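Local coordinates for lipid A deacylase PagL (Pseudomonas aeruginosa, PDB 2ERV), which hydrolyses the ester bond at the 3 position of lipid A in the bacterial outer membrane, releasing the primary fatty acyl chain, at residues A[51-56]-A[90-95]; A[86-91]-A[101-106]; A[96-101]-A[137-142]. All blocks are in the same frame, centred on the assembly; numbering follows the deposited sequence.

Contact 1: A[51-56]-A[90-95]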
ATOM      1  N   GLY A  51     -12.999   4.328 -14.949  1.00 27.48           N
ATOM      2  CA  GLY A  51     -13.767   3.156 -15.315  1.00 29.19           C
ATOM      3  C   GLY A  51     -15.181   3.658 -15.544  1.00 30.33           C
ATOM      4  O   GLY A  51     -15.368   4.805 -15.911  1.00 28.81           O
ATOM      5  N   ASP A  52     -16.196   2.862 -15.248  1.00 31.61           N
ATOM      6  CA  ASP A  52     -17.512   3.382 -15.564  1.00 33.37           C
ATOM      7  C   ASP A  52     -18.137   4.314 -14.526  1.00 33.39           C
ATOM      8  O   ASP A  52     -19.162   4.962 -14.814  1.00 33.11           O
ATOM      9  CB  ASP A  52     -18.426   2.280 -16.078  1.00 34.76           C
ATOM     10  CG  ASP A  52     -18.741   1.266 -15.053  1.00 38.07           C
ATOM     11  OD1 ASP A  52     -18.827   1.638 -13.849  1.00 45.15           O
ATOM     12  OD2 ASP A  52     -18.953   0.061 -15.354  1.00 45.16           O
ATOM     13  N   GLU A  53     -17.526   4.433 -13.337  1.00 32.71           N
ATOM     14  CA  GLU A  53     -18.002   5.429 -12.352  1.00 32.33           C
ATOM     15  C   GLU A  53     -17.326   6.791 -12.287  1.00 33.67           C
ATOM     16  O   GLU A  53     -18.022   7.815 -12.135  1.00 32.40           O
ATOM     17  CB  GLU A  53     -18.072   4.839 -10.954  1.00 32.17           C
ATOM     18  CG  GLU A  53     -19.085   3.743 -10.855  1.00 27.93           C
ATOM     19  CD  GLU A  53     -20.483   4.269 -10.619  1.00 29.54           C
ATOM     20  OE1 GLU A  53     -20.711   5.491 -10.656  1.00 31.44           O
ATOM     21  OE2 GLU A  53     -21.346   3.432 -10.372  1.00 29.72           O
ATOM     22  N   GLY A  54     -15.978   6.797 -12.304  1.00 34.32           N
ATOM     23  CA  GLY A  54     -15.190   8.025 -12.416  1.00 33.95           C
ATOM     24  C   GLY A  54     -14.194   7.994 -13.580  1.00 34.52           C
ATOM     25  O   GLY A  54     -13.815   6.892 -14.071  1.00 34.73           O
ATOM     26  N   ALA A  55     -13.809   9.178 -14.073  1.00 32.77           N
ATOM     27  CA  ALA A  55     -12.611   9.292 -14.913  1.00 31.62           C
ATOM     28  C   ALA A  55     -11.469   9.033 -13.935  1.00 29.80           C
ATOM     29  O   ALA A  55     -11.715   8.575 -12.801  1.00 29.16           O
ATOM     30  CB  ALA A  55     -12.504  10.694 -15.561  1.00 31.74           C
ATOM     31  N   GLY A  56     -10.235   9.320 -14.340  1.00 28.48           N
ATOM     32  CA  GLY A  56      -9.091   9.059 -13.473  1.00 25.78           C
ATOM     33  C   GLY A  56      -9.170   9.848 -12.185  1.00 25.37           C
ATOM     34  O   GLY A  56      -9.577  11.003 -12.192  1.00 24.38           O
ATOM     35  N   GLY A  90     -12.296  12.063  -5.455  1.00 30.77           N
ATOM     36  CA  GLY A  90     -13.773  12.037  -5.671  1.00 31.09           C
ATOM     37  C   GLY A  90     -14.343  10.802  -5.000  1.00 31.85           C
ATOM     38  O   GLY A  90     -13.588  10.005  -4.424  1.00 32.43           O
ATOM     39  N   THR A  91     -15.660  10.629  -5.035  1.00 31.50           N
ATOM     40  CA  THR A  91     -16.274   9.473  -4.392  1.00 30.70           C
ATOM     41  C   THR A  91     -16.471   8.316  -5.363  1.00 30.36           C
ATOM     42  O   THR A  91     -16.837   7.223  -4.931  1.00 30.50           O
ATOM     43  CB  THR A  91     -17.645   9.841  -3.790  1.00 31.91           C
ATOM     44  OG1 THR A  91     -18.450  10.413  -4.817  1.00 29.33           O
ATOM     45  CG2 THR A  91     -17.541  10.999  -2.756  1.00 30.01           C
ATOM     46  N   ARG A  92     -16.308   8.557  -6.661  1.00 29.21           N
ATOM     47  CA  ARG A  92     -16.406   7.489  -7.664  1.00 30.11           C
ATOM     48  C   ARG A  92     -15.035   7.272  -8.291  1.00 29.04           C
ATOM     49  O   ARG A  92     -14.423   8.205  -8.753  1.00 30.17           O
ATOM     50  CB  ARG A  92     -17.393   7.869  -8.755  1.00 29.79           C
ATOM     51  CG  ARG A  92     -18.839   7.795  -8.310  1.00 31.42           C
ATOM     52  CD  ARG A  92     -19.785   8.509  -9.287  1.00 30.47           C
ATOM     53  NE  ARG A  92     -21.124   7.950  -9.100  1.00 34.14           N
ATOM     54  CZ  ARG A  92     -22.032   8.478  -8.315  1.00 36.29           C
ATOM     55  NH1 ARG A  92     -21.743   9.584  -7.644  1.00 38.05           N
ATOM     56  NH2 ARG A  92     -23.221   7.897  -8.172  1.00 37.15           N
ATOM     57  N   VAL A  93     -14.545   6.044  -8.262  1.00 28.81           N
ATOM     58  CA  VAL A  93     -13.185   5.721  -8.696  1.00 26.77           C
ATOM     59  C   VAL A  93     -13.299   4.411  -9.463  1.00 27.08           C
ATOM     60  O   VAL A  93     -13.955   3.465  -8.994  1.00 24.76           O
ATOM     61  CB  VAL A  93     -12.246   5.505  -7.471  1.00 27.29           C
ATOM     62  CG1 VAL A  93     -10.795   5.236  -7.881  1.00 23.60           C
ATOM     63  CG2 VAL A  93     -12.293   6.741  -6.519  1.00 26.51           C
ATOM     64  N   GLY A  94     -12.690   4.363 -10.639  1.00 25.63           N
ATOM     65  CA  GLY A  94     -12.758   3.197 -11.482  1.00 26.79           C
ATOM     66  C   GLY A  94     -14.214   2.865 -11.731  1.00 27.15           C
ATOM     67  O   GLY A  94     -14.994   3.754 -12.077  1.00 26.54           O
ATOM     68  N   ASP A  95     -14.587   1.609 -11.503  1.00 26.84           N
ATOM     69  CA  ASP A  95     -15.976   1.178 -11.632  1.00 27.74           C
ATOM     70  C   ASP A  95     -16.731   1.300 -10.305  1.00 27.78           C
ATOM     71  O   ASP A  95     -17.818   0.768 -10.188  1.00 26.12           O
ATOM     72  CB  ASP A  95     -16.044  -0.299 -12.055  1.00 28.56           C
ATOM     73  CG  ASP A  95     -15.629  -0.549 -13.488  1.00 30.19           C
ATOM     74  OD1 ASP A  95     -15.426   0.396 -14.303  1.00 28.74           O
ATOM     75  OD2 ASP A  95     -15.463  -1.720 -13.880  1.00 33.22           O
TER
HETATM   76  O   HOH W   1     -10.849   6.557 -11.331  1.00 28.37           O
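Glu53 lies across Arg92 and the backbone of residues 94-95, and its side chain can be followed atom by atom. Glu53 CB sits 3.5 Å from Gly94 O and also touches Arg92 CB. Glu53 CG comes next and rests on the Asp95 carbonyl, 3.3 Å from Asp95 O. The chain then bends at chi2 (-84°), which swings the carboxylate back over to Arg92. There Glu53 OE1 takes a hydrogen bond from Arg92 NE at 2.9 Å, part of a Glu53-Arg92 salt bridge. OE1 lies almost in the guanidinium plane, at its edge. The NE donor meets OE1 on the syn side but well out of the carboxylate plane, and the two flat groups are turned 39° apart. Arg92 runs extended from CG to NE, and both its CB and its CD lie against Glu53 O.

The pairing joins two loops at one end of the PagL beta-barrel. Residues 51-56 precede strand 57-70, and residues 92-97 form a small hairpin that turns at Gly94 and Asp95. Gly94, with positive phi, presents its carbonyl to the other loop. Gly94 O is gripped twice, by Glu53 N at 2.9 Å and by Gly54 N at 3.2 Å, both in the carbonyl plane.

Asp95 OD1 takes a nearly straight bond from Asp52 N at 2.8 Å, met on the anti side. The carboxylates of Asp52 and Asp95 are stacked with planes 16° apart. Their like charges would be expected to repel, and the Asp52 N-H probably offsets part of this. A water accepts from Gly94 N and lies within bonding distance of Ala55 O.

Contact 2: A[86-91]-A[101-106]. With CA (calcium ion), chain C.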
ATOM      1  N   ALA A  86      -6.943   7.171   3.961  1.00 27.43           N
ATOM      2  CA  ALA A  86      -6.787   7.642   2.578  1.00 27.40           C
ATOM      3  C   ALA A  86      -7.870   8.669   2.265  1.00 26.59           C
ATOM      4  O   ALA A  86      -9.004   8.536   2.735  1.00 26.29           O
ATOM      5  CB  ALA A  86      -6.907   6.457   1.591  1.00 26.26           C
ATOM      6  N   ALA A  87      -7.524   9.659   1.434  1.00 24.90           N
ATOM      7  CA  ALA A  87      -8.468  10.643   0.933  1.00 25.29           C
ATOM      8  C   ALA A  87      -8.401  10.582  -0.587  1.00 25.94           C
ATOM      9  O   ALA A  87      -7.309  10.731  -1.147  1.00 25.18           O
ATOM     10  CB  ALA A  87      -8.072  12.076   1.429  1.00 23.94           C
ATOM     11  N   PHE A  88      -9.554  10.355  -1.225  1.00 25.10           N
ATOM     12  CA  PHE A  88      -9.641  10.309  -2.663  1.00 26.96           C
ATOM     13  C   PHE A  88     -10.111  11.664  -3.205  1.00 27.87           C
ATOM     14  O   PHE A  88     -10.794  12.446  -2.492  1.00 27.77           O
ATOM     15  CB  PHE A  88     -10.594   9.189  -3.136  1.00 26.02           C
ATOM     16  CG  PHE A  88     -10.019   7.779  -2.981  1.00 24.79           C
ATOM     17  CD1 PHE A  88      -9.636   7.043  -4.106  1.00 22.88           C
ATOM     18  CD2 PHE A  88      -9.916   7.180  -1.727  1.00 25.19           C
ATOM     19  CE1 PHE A  88      -9.111   5.688  -3.969  1.00 21.10           C
ATOM     20  CE2 PHE A  88      -9.364   5.859  -1.563  1.00 24.09           C
ATOM     21  CZ  PHE A  88      -8.992   5.113  -2.697  1.00 23.27           C
ATOM     22  N   SER A  89      -9.756  11.918  -4.459  1.00 28.48           N
ATOM     23  CA  SER A  89     -10.124  13.169  -5.128  1.00 29.42           C
ATOM     24  C   SER A  89     -11.591  13.196  -5.547  1.00 30.83           C
ATOM     25  O   SER A  89     -12.092  14.258  -5.943  1.00 32.81           O
ATOM     26  CB  SER A  89      -9.177  13.437  -6.310  1.00 28.19           C
ATOM     27  OG  SER A  89      -9.444  12.526  -7.354  1.00 27.03           O
ATOM     28  N   GLY A  90     -12.296  12.063  -5.455  1.00 30.77           N
ATOM     29  CA  GLY A  90     -13.773  12.037  -5.671  1.00 31.09           C
ATOM     30  C   GLY A  90     -14.343  10.802  -5.000  1.00 31.85           C
ATOM     31  O   GLY A  90     -13.588  10.005  -4.424  1.00 32.43           O
ATOM     32  N   THR A  91     -15.660  10.629  -5.035  1.00 31.50           N
ATOM     33  CA  THR A  91     -16.274   9.473  -4.392  1.00 30.70           C
ATOM     34  C   THR A  91     -16.471   8.316  -5.363  1.00 30.36           C
ATOM     35  O   THR A  91     -16.837   7.223  -4.931  1.00 30.50           O
ATOM     36  CB  THR A  91     -17.645   9.841  -3.790  1.00 31.91           C
ATOM     37  OG1 THR A  91     -18.450  10.413  -4.817  1.00 29.33           O
ATOM     38  CG2 THR A  91     -17.541  10.999  -2.756  1.00 30.01           C
ATOM     39  N   SER A 101     -15.097  10.278   0.058  1.00 32.38           N
ATOM     40  CA  SER A 101     -13.723  10.607  -0.311  1.00 33.24           C
ATOM     41  C   SER A 101     -12.771  10.000   0.713  1.00 32.62           C
ATOM     42  O   SER A 101     -11.744   9.415   0.350  1.00 32.24           O
ATOM     43  CB  SER A 101     -13.510  12.139  -0.302  1.00 33.18           C
ATOM     44  OG  SER A 101     -12.081  12.407  -0.213  1.00 38.12           O
ATOM     45  N   LEU A 102     -13.113  10.123   1.994  1.00 32.24           N
ATOM     46  CA  LEU A 102     -12.299   9.572   3.070  1.00 32.26           C
ATOM     47  C   LEU A 102     -12.573   8.081   3.297  1.00 32.02           C
ATOM     48  O   LEU A 102     -13.752   7.647   3.364  1.00 30.77           O
ATOM     49  CB  LEU A 102     -12.534  10.308   4.386  1.00 33.37           C
ATOM     50  CG  LEU A 102     -12.469  11.835   4.437  1.00 36.21           C
ATOM     51  CD1 LEU A 102     -12.736  12.261   5.896  1.00 39.96           C
ATOM     52  CD2 LEU A 102     -11.113  12.304   3.978  1.00 39.28           C
ATOM     53  N   ASN A 103     -11.482   7.309   3.433  1.00 30.95           N
ATOM     54  CA  ASN A 103     -11.580   5.856   3.486  1.00 30.62           C
ATOM     55  C   ASN A 103     -10.441   5.305   4.308  1.00 30.69           C
ATOM     56  O   ASN A 103      -9.402   5.965   4.441  1.00 30.69           O
ATOM     57  CB  ASN A 103     -11.530   5.241   2.069  1.00 31.30           C
ATOM     58  CG  ASN A 103     -12.839   5.379   1.308  1.00 32.48           C
ATOM     59  OD1 ASN A 103     -13.757   4.590   1.518  1.00 34.17           O
ATOM     60  ND2 ASN A 103     -12.937   6.380   0.433  1.00 30.41           N
ATOM     61  N   PHE A 104     -10.610   4.081   4.825  1.00 29.29           N
ATOM     62  CA  PHE A 104      -9.509   3.387   5.485  1.00 28.77           C
ATOM     63  C   PHE A 104      -8.690   2.714   4.383  1.00 28.32           C
ATOM     64  O   PHE A 104      -9.183   2.506   3.286  1.00 27.20           O
ATOM     65  CB  PHE A 104     -10.029   2.319   6.448  1.00 28.47           C
ATOM     66  CG  PHE A 104     -10.907   2.861   7.572  1.00 29.08           C
ATOM     67  CD1 PHE A 104     -10.336   3.269   8.772  1.00 27.93           C
ATOM     68  CD2 PHE A 104     -12.288   2.918   7.431  1.00 25.75           C
ATOM     69  CE1 PHE A 104     -11.137   3.773   9.812  1.00 30.46           C
ATOM     70  CE2 PHE A 104     -13.106   3.409   8.485  1.00 31.51           C
ATOM     71  CZ  PHE A 104     -12.504   3.844   9.674  1.00 26.93           C
ATOM     72  N   GLU A 105      -7.442   2.405   4.687  1.00 28.11           N
ATOM     73  CA  GLU A 105      -6.558   1.664   3.799  1.00 28.82           C
ATOM     74  C   GLU A 105      -6.129   0.439   4.571  1.00 28.37           C
ATOM     75  O   GLU A 105      -5.509   0.613   5.600  1.00 29.01           O
ATOM     76  CB  GLU A 105      -5.283   2.471   3.534  1.00 29.00           C
ATOM     77  CG  GLU A 105      -4.280   1.787   2.593  1.00 28.20           C
ATOM     78  CD  GLU A 105      -3.035   2.637   2.345  1.00 33.32           C
ATOM     79  OE1 GLU A 105      -2.385   3.021   3.353  1.00 34.70           O
ATOM     80  OE2 GLU A 105      -2.717   2.952   1.139  1.00 34.85           O
ATOM     81  N   ASP A 106      -6.478  -0.771   4.116  1.00 27.58           N
ATOM     82  CA  ASP A 106      -5.992  -2.033   4.717  1.00 26.81           C
ATOM     83  C   ASP A 106      -5.076  -2.711   3.729  1.00 26.43           C
ATOM     84  O   ASP A 106      -5.454  -2.863   2.558  1.00 24.82           O
ATOM     85  CB  ASP A 106      -7.166  -2.992   4.965  1.00 28.03           C
ATOM     86  CG  ASP A 106      -8.136  -2.484   6.019  1.00 30.79           C
ATOM     87  OD1 ASP A 106      -7.714  -1.998   7.094  1.00 33.96           O
ATOM     88  OD2 ASP A 106      -9.360  -2.444   5.820  1.00 34.15           O
TER
HETATM   89 CA    CA C 195     -10.288  -3.151   7.978  1.00 21.89          CA
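Ser101 and Phe88 close a pair of antiparallel beta-barrel strands, 75-88 and 102-114, in an unusual way: the hydroxyl of Ser101, and not its backbone N, donates to Phe88 O. Ser101 OG lies 2.6 Å from Phe88 O, in the carbonyl plane and on a lone pair. The return bond is from backbone to backbone: Phe88 N donates to Ser101 O at 2.9 Å, but from above the carbonyl plane, 40° out of it. The hydroxyl can do this because OG is anti to the backbone N (chi1 161°), which lays it against the Phe88 peptide.

Ala86 and Asn103 form a hydrogen-bonded pair, with Ala86 N to Asn103 O at 2.8 Å and Asn103 N to Ala86 O at 2.9 Å. Ala87 and Leu102 form the non-hydrogen-bonded pair beside it. On their face of the sheet, Leu102 CD2 meets Ala87 CB at 4.0 Å.

Phe88 and Asn103 cross at about a right angle, with ring and amide planes 87° apart. Asn103 ND2 comes obliquely to Phe88 CD2, 3.8 Å away. This amide is held chiefly by Ser100 O, with a weak bond to Ser101 O. The Asn103 side chain also touches Asn129, a residue critical for activity. The Phe88 ring stands edge-to-face with Tyr127. At the far end of segment 101-106, Asp106 OD2 binds a calcium ion at 2.5 Å.

Contact 3: A[96-101]-A[137-142]. With CXE (pentaethylene glycol monodecyl ether), chain E.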
ATOM      1  N   GLN A  96     -16.167   1.977  -9.294  1.00 27.41           N
ATOM      2  CA  GLN A  96     -16.666   1.857  -7.907  1.00 26.39           C
ATOM      3  C   GLN A  96     -17.251   3.159  -7.360  1.00 26.77           C
ATOM      4  O   GLN A  96     -16.694   4.209  -7.564  1.00 26.38           O
ATOM      5  CB  GLN A  96     -15.546   1.417  -6.946  1.00 26.24           C
ATOM      6  CG  GLN A  96     -14.760   0.122  -7.337  1.00 26.37           C
ATOM      7  CD  GLN A  96     -15.666  -1.088  -7.564  1.00 29.57           C
ATOM      8  OE1 GLN A  96     -15.901  -1.458  -8.712  1.00 32.05           O
ATOM      9  NE2 GLN A  96     -16.134  -1.716  -6.484  1.00 26.57           N
ATOM     10  N   ASN A  97     -18.379   3.071  -6.655  1.00 27.06           N
ATOM     11  CA  ASN A  97     -18.890   4.224  -5.913  1.00 28.33           C
ATOM     12  C   ASN A  97     -18.526   4.018  -4.472  1.00 28.05           C
ATOM     13  O   ASN A  97     -19.117   3.173  -3.785  1.00 28.23           O
ATOM     14  CB  ASN A  97     -20.390   4.362  -6.105  1.00 27.48           C
ATOM     15  CG  ASN A  97     -20.974   5.607  -5.420  1.00 30.28           C
ATOM     16  OD1 ASN A  97     -20.322   6.284  -4.645  1.00 34.49           O
ATOM     17  ND2 ASN A  97     -22.235   5.853  -5.673  1.00 31.13           N
ATOM     18  N   LEU A  98     -17.493   4.726  -4.032  1.00 28.17           N
ATOM     19  CA  LEU A  98     -16.991   4.594  -2.665  1.00 29.25           C
ATOM     20  C   LEU A  98     -17.889   5.223  -1.594  1.00 31.57           C
ATOM     21  O   LEU A  98     -17.741   4.926  -0.399  1.00 32.43           O
ATOM     22  CB  LEU A  98     -15.614   5.218  -2.566  1.00 29.64           C
ATOM     23  CG  LEU A  98     -14.539   4.677  -3.516  1.00 28.41           C
ATOM     24  CD1 LEU A  98     -13.279   5.434  -3.248  1.00 28.84           C
ATOM     25  CD2 LEU A  98     -14.383   3.199  -3.193  1.00 28.20           C
ATOM     26  N   GLY A  99     -18.764   6.140  -2.008  1.00 32.39           N
ATOM     27  CA  GLY A  99     -19.648   6.831  -1.057  1.00 34.39           C
ATOM     28  C   GLY A  99     -19.003   8.051  -0.439  1.00 34.35           C
ATOM     29  O   GLY A  99     -19.583   9.145  -0.431  1.00 34.30           O
ATOM     30  N   SER A 100     -17.794   7.863   0.071  1.00 34.11           N
ATOM     31  CA  SER A 100     -17.022   8.929   0.684  1.00 33.83           C
ATOM     32  C   SER A 100     -15.641   9.064   0.017  1.00 33.42           C
ATOM     33  O   SER A 100     -15.104   8.084  -0.507  1.00 32.37           O
ATOM     34  CB  SER A 100     -16.848   8.657   2.174  1.00 33.23           C
ATOM     35  OG  SER A 100     -16.122   7.467   2.427  1.00 36.72           O
ATOM     36  N   SER A 101     -15.097  10.278   0.058  1.00 32.38           N
ATOM     37  CA  SER A 101     -13.723  10.607  -0.311  1.00 33.24           C
ATOM     38  C   SER A 101     -12.771  10.000   0.713  1.00 32.62           C
ATOM     39  O   SER A 101     -11.744   9.415   0.350  1.00 32.24           O
ATOM     40  CB  SER A 101     -13.510  12.139  -0.302  1.00 33.18           C
ATOM     41  OG  SER A 101     -12.081  12.407  -0.213  1.00 38.12           O
ATOM     42  N   ASP A 137     -18.638   0.918  -2.011  1.00 29.75           N
ATOM     43  CA  ASP A 137     -18.337  -0.209  -2.891  1.00 29.44           C
ATOM     44  C   ASP A 137     -16.954  -0.817  -2.566  1.00 28.57           C
ATOM     45  O   ASP A 137     -16.672  -1.964  -2.914  1.00 27.96           O
ATOM     46  CB  ASP A 137     -18.339   0.190  -4.355  1.00 30.39           C
ATOM     47  CG  ASP A 137     -19.726   0.411  -4.930  1.00 33.79           C
ATOM     48  OD1 ASP A 137     -20.751   0.165  -4.245  1.00 35.06           O
ATOM     49  OD2 ASP A 137     -19.867   0.791  -6.116  1.00 36.05           O
ATOM     50  N   GLY A 138     -16.105  -0.025  -1.931  1.00 28.49           N
ATOM     51  CA  GLY A 138     -14.677  -0.348  -1.728  1.00 26.88           C
ATOM     52  C   GLY A 138     -13.938  -0.405  -3.068  1.00 26.12           C
ATOM     53  O   GLY A 138     -14.558  -0.531  -4.121  1.00 27.01           O
ATOM     54  N   ILE A 139     -12.609  -0.365  -3.035  1.00 23.58           N
ATOM     55  CA  ILE A 139     -11.818  -0.639  -4.232  1.00 21.88           C
ATOM     56  C   ILE A 139     -10.456  -1.199  -3.756  1.00 22.40           C
ATOM     57  O   ILE A 139     -10.029  -0.978  -2.603  1.00 22.37           O
ATOM     58  CB  ILE A 139     -11.605   0.661  -5.049  1.00 21.76           C
ATOM     59  CG1 ILE A 139     -11.058   0.378  -6.493  1.00 21.48           C
ATOM     60  CG2 ILE A 139     -10.735   1.615  -4.275  1.00 21.01           C
ATOM     61  CD1 ILE A 139     -11.088   1.596  -7.433  1.00 21.26           C
ATOM     62  N   GLU A 140      -9.774  -1.901  -4.652  1.00 21.91           N
ATOM     63  CA  GLU A 140      -8.558  -2.610  -4.274  1.00 21.90           C
ATOM     64  C   GLU A 140      -7.504  -2.319  -5.310  1.00 22.52           C
ATOM     65  O   GLU A 140      -7.854  -1.998  -6.461  1.00 22.08           O
ATOM     66  CB  GLU A 140      -8.799  -4.127  -4.251  1.00 21.00           C
ATOM     67  CG  GLU A 140      -9.752  -4.642  -3.145  1.00 23.19           C
ATOM     68  CD  GLU A 140     -11.240  -4.446  -3.465  1.00 27.45           C
ATOM     69  OE1 GLU A 140     -11.665  -4.828  -4.583  1.00 27.25           O
ATOM     70  OE2 GLU A 140     -11.997  -3.916  -2.580  1.00 26.61           O
ATOM     71  N   SER A 141      -6.244  -2.473  -4.912  1.00 22.24           N
ATOM     72  CA  SER A 141      -5.099  -2.351  -5.817  1.00 23.40           C
ATOM     73  C   SER A 141      -4.156  -3.543  -5.503  1.00 23.12           C
ATOM     74  O   SER A 141      -3.761  -3.769  -4.351  1.00 22.55           O
ATOM     75  CB  SER A 141      -4.380  -1.001  -5.608  1.00 24.03           C
ATOM     76  OG  SER A 141      -3.189  -0.906  -6.419  1.00 27.07           O
ATOM     77  N   TYR A 142      -3.863  -4.337  -6.521  1.00 23.02           N
ATOM     78  CA  TYR A 142      -2.920  -5.471  -6.408  1.00 23.00           C
ATOM     79  C   TYR A 142      -1.685  -5.134  -7.234  1.00 23.31           C
ATOM     80  O   TYR A 142      -1.777  -5.032  -8.464  1.00 21.07           O
ATOM     81  CB  TYR A 142      -3.578  -6.755  -6.961  1.00 23.32           C
ATOM     82  CG  TYR A 142      -4.916  -7.076  -6.295  1.00 25.48           C
ATOM     83  CD1 TYR A 142      -4.956  -7.803  -5.105  1.00 26.37           C
ATOM     84  CD2 TYR A 142      -6.124  -6.674  -6.863  1.00 21.86           C
ATOM     85  CE1 TYR A 142      -6.169  -8.095  -4.457  1.00 25.62           C
ATOM     86  CE2 TYR A 142      -7.344  -6.986  -6.243  1.00 24.82           C
ATOM     87  CZ  TYR A 142      -7.343  -7.701  -5.037  1.00 25.21           C
ATOM     88  OH  TYR A 142      -8.517  -8.005  -4.367  1.00 25.96           O
TER
HETATM   89  C10 CXE E 600      -1.133  -5.348 -15.486  1.00 62.60           C
HETATM   90  O11 CXE E 600      -0.831  -4.780 -14.210  1.00 61.99           O
HETATM   91  C12 CXE E 600      -0.893  -5.773 -13.192  1.00 60.35           C
HETATM   92  C13 CXE E 600       0.470  -5.918 -12.520  1.00 59.98           C
HETATM   93  O14 CXE E 600       0.233  -6.176 -11.138  1.00 57.22           O
HETATM   94  C15 CXE E 600       0.875  -7.344 -10.648  1.00 56.26           C
HETATM   95  C16 CXE E 600      -0.027  -7.988  -9.617  1.00 53.55           C
HETATM   96  O17 CXE E 600       0.780  -8.370  -8.522  1.00 53.93           O
HETATM   97  C18 CXE E 600       0.241  -9.479  -7.809  1.00 54.67           C
HETATM   98  C19 CXE E 600      -0.029  -9.101  -6.361  1.00 54.82           C
HETATM   99  O20 CXE E 600      -1.288  -9.661  -5.987  1.00 57.87           O
HETATM  100  C21 CXE E 600      -1.229 -10.593  -4.901  1.00 57.00           C
HETATM  101  C22 CXE E 600      -0.648  -9.887  -3.689  1.00 54.47           C
HETATM  102  O23 CXE E 600      -0.818 -10.676  -2.514  1.00 55.68           O
HETATM  103  C24 CXE E 600      -0.052 -10.131  -1.444  1.00 51.37           C
HETATM  104  C25 CXE E 600       0.675 -11.303  -0.827  1.00 53.11           C
HETATM  105  O26 CXE E 600       0.854 -11.034   0.547  1.00 55.90           O
HETATM  106  O   HOH W   2     -16.072   2.404  -0.290  1.00 29.37           O
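Gln96 and Asp137 cross at a slant, with amide and carboxylate planes 56° apart. They do not bond to each other: each turns to the backbone of the opposite segment. The Gln96 chain bends at chi2 (-55°) and brings its amide edge to Gly138 O. Gln96 NE2 donates to Gly138 O at 3.1 Å, in the amide plane and close to the direction of the C=O bond, while also brushing Asp137 CB. Asp137 sends its carboxylate the other way. Asp137 OD2 accepts from Asn97 N at 2.8 Å in a fairly straight bond, but the N-H arrives from above the carboxylate plane, 45° out of it. Asp137 N answers with a bond to Asn97 O at 2.9 Å. Asn97 is thus held at both its N and its O by one residue.

Ile139 lies obliquely alongside Gln96, with Ile139 CG1 3.8 Å from Gln96 CG. Leu98 CD2 packs on Gly138 C and reaches Ile139 CG2 at 4.1 Å. A water links the two backbones by donating to Leu98 O and accepting from Gly138 N.

Asn97 OD1 accepts from Gly99 N, an Asx turn that starts the chain on its way to strand 102-114. In the other segment, Gly138 leads into strand 139-149 and so to Glu140. Glu140 OE2 is hydrogen-bonded to His126 ND1. Glu140, His126 and Ser128 form the charge-relay triad of this esterase.

In the fold
All three contacts involve the chain between strands 75-88 and 102-114; contacts 1 and 3 tie it to residues 51-56 and 137-142. All are partly buried. Contact 2 belongs to the barrel wall: the end of strand 75-88 and the start of strand 102-114 with the adjoining loop, paired through backbone bonds and one serine hydroxyl. Contacts 1 and 3 use the hairpin 92-97 between these strands. Contact 1 is the most exposed, its centre about 19 Å from the chain's centre, and relies on charged side chains and a glycine carbonyl. Contact 3 mixes polar bonds with buried Leu98 and Ile139. Thr91 O and Leu98 N, 2.7 Å apart, probably hydrogen-bond between contacts. Val93 packs on Phe88, linking contacts 1 and 2.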